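PDB 5ZDI: protein secretion chaperonin CsaA from Picrophilus torridus, which probably binds tRNA and may act as a chaperone in protein secretion. Local coordinates for residues D56-I59 / N60-I63. Sequence-based numbering, arbitrary orientation.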
loop_
_atom_site.group_PDB
_atom_site.type_symbol
_atom_site.label_atom_id
_atom_site.label_comp_id
_atom_site.label_asym_id
_atom_site.label_seq_id
_atom_site.Cartn_x
_atom_site.Cartn_y
_atom_site.Cartn_z
ATOM N N ASP A 56 0.752 12.112 -18.380
ATOM C CA ASP A 56 1.315 10.978 -19.100
ATOM C C ASP A 56 2.094 9.980 -18.260
ATOM O O ASP A 56 2.171 8.825 -18.639
ATOM C CB ASP A 56 2.140 11.445 -20.313
ATOM C CG ASP A 56 1.254 11.886 -21.492
ATOM O OD1 ASP A 56 0.382 11.096 -21.941
ATOM O OD2 ASP A 56 1.455 13.008 -21.986
ATOM N N GLU A 57 2.591 10.385 -17.102
ATOM C CA GLU A 57 3.184 9.449 -16.141
ATOM C C GLU A 57 2.200 8.561 -15.445
ATOM O O GLU A 57 2.584 7.511 -15.005
ATOM C CB GLU A 57 4.033 10.160 -15.118
ATOM C CG GLU A 57 5.128 11.017 -15.821
ATOM C CD GLU A 57 5.915 11.782 -14.776
ATOM O OE1 GLU A 57 5.413 12.596 -13.992
ATOM O OE2 GLU A 57 7.084 11.532 -14.723
ATOM N N LEU A 58 0.916 8.915 -15.444
ATOM C CA LEU A 58 -0.043 8.137 -14.704
ATOM C C LEU A 58 -0.818 7.176 -15.622
ATOM O O LEU A 58 -1.382 6.209 -15.166
ATOM C CB LEU A 58 -0.989 9.073 -13.960
ATOM C CG LEU A 58 -0.400 10.029 -12.988
ATOM C CD1 LEU A 58 -1.392 11.056 -12.474
ATOM C CD2 LEU A 58 0.145 9.229 -11.787
ATOM N N ILE A 59 -0.924 7.477 -16.915
ATOM C CA ILE A 59 -1.656 6.578 -17.836
ATOM C C ILE A 59 -1.039 5.182 -17.818
ATOM O O ILE A 59 0.199 4.978 -18.003
ATOM C CB ILE A 59 -1.650 7.162 -19.243
ATOM C CG1 ILE A 59 -2.376 8.527 -19.238
ATOM C CG2 ILE A 59 -2.206 6.176 -20.253
ATOM C CD1 ILE A 59 -3.872 8.398 -19.247
ATOM N N ASN A 60 -1.921 4.188 -17.637
ATOM C CA ASN A 60 -1.501 2.826 -17.475
ATOM C C ASN A 60 -0.547 2.486 -16.349
ATOM O O ASN A 60 0.077 1.411 -16.329
ATOM C CB ASN A 60 -1.104 2.213 -18.868
ATOM C CG ASN A 60 -2.358 2.050 -19.754
ATOM O OD1 ASN A 60 -3.400 1.467 -19.262
ATOM N ND2 ASN A 60 -2.340 2.628 -20.983
ATOM N N LYS A 61 -0.498 3.347 -15.328
ATOM C CA LYS A 61 0.215 3.033 -14.105
ATOM C C LYS A 61 -0.617 2.182 -13.140
ATOM O O LYS A 61 -1.798 2.519 -12.877
ATOM C CB LYS A 61 0.624 4.352 -13.416
ATOM C CG LYS A 61 1.670 4.183 -12.351
ATOM C CD LYS A 61 1.862 5.494 -11.633
ATOM C CE LYS A 61 2.685 5.421 -10.313
ATOM N NZ LYS A 61 3.951 4.817 -10.486
ATOM N N LYS A 62 -0.025 1.097 -12.602
ATOM C CA LYS A 62 -0.693 0.273 -11.568
ATOM C C LYS A 62 -0.570 0.959 -10.222
ATOM O O LYS A 62 0.525 1.400 -9.803
ATOM C CB LYS A 62 -0.117 -1.144 -11.486
ATOM C CG LYS A 62 -0.367 -1.900 -12.739
ATOM C CD LYS A 62 0.279 -3.268 -12.675
ATOM C CE LYS A 62 0.078 -3.924 -14.034
ATOM N NZ LYS A 62 0.838 -5.232 -14.005
ATOM N N ILE A 63 -1.698 1.174 -9.622
ATOM C CA ILE A 63 -1.781 1.869 -8.334
ATOM C C ILE A 63 -2.501 0.941 -7.320
ATOM O O ILE A 63 -2.976 -0.150 -7.680
ATOM C CB ILE A 63 -2.525 3.221 -8.481
ATOM C CG1 ILE A 63 -3.923 3.134 -9.076
ATOM C CG2 ILE A 63 -1.726 4.169 -9.350
ATOM C CD1 ILE A 63 -4.946 2.542 -8.138
#
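One face of the Asn60 carboxamide carries the CG2 methyl of Ile59, which sits over the nitrogen end, 3.6 Å from ND2; OD1 is hydrogen-bonded to Lys18 NZ of strand 12-22. The flat peptide groups between Leu58 and Lys61 form a type II beta turn, which joins helix 55-58 to strand 62-66 in this OB-type domain. Asn60 takes its second corner with positive phi (57°). The turn is closed by Lys61 N, 3.0 Å from Leu58 O; the N-H points well at the oxygen (160°), but the donor stands above the carbonyl plane. Lys61 CB also packs against that carbonyl, 3.2 Å from Leu58 O.

The Lys61 side chain starts with CG anti to the backbone N (chi1 -165°) and stays extended as far as CE, which brings its methylenes past Leu58. There Lys61 CD sits 4.0 Å from Glu57 O. The chain then bends at chi4, and NZ forms a salt bridge with Asp98 OD2 of the second subunit, so the last residue of the turn also bridges the two subunits. Leu58 is buried, packed on Ile17, Val20, Tyr31 and Leu94 of the surrounding strands. One of its methyls also faces the lysine: Leu58 CD2 meets Lys61 CD at 4.1 Å.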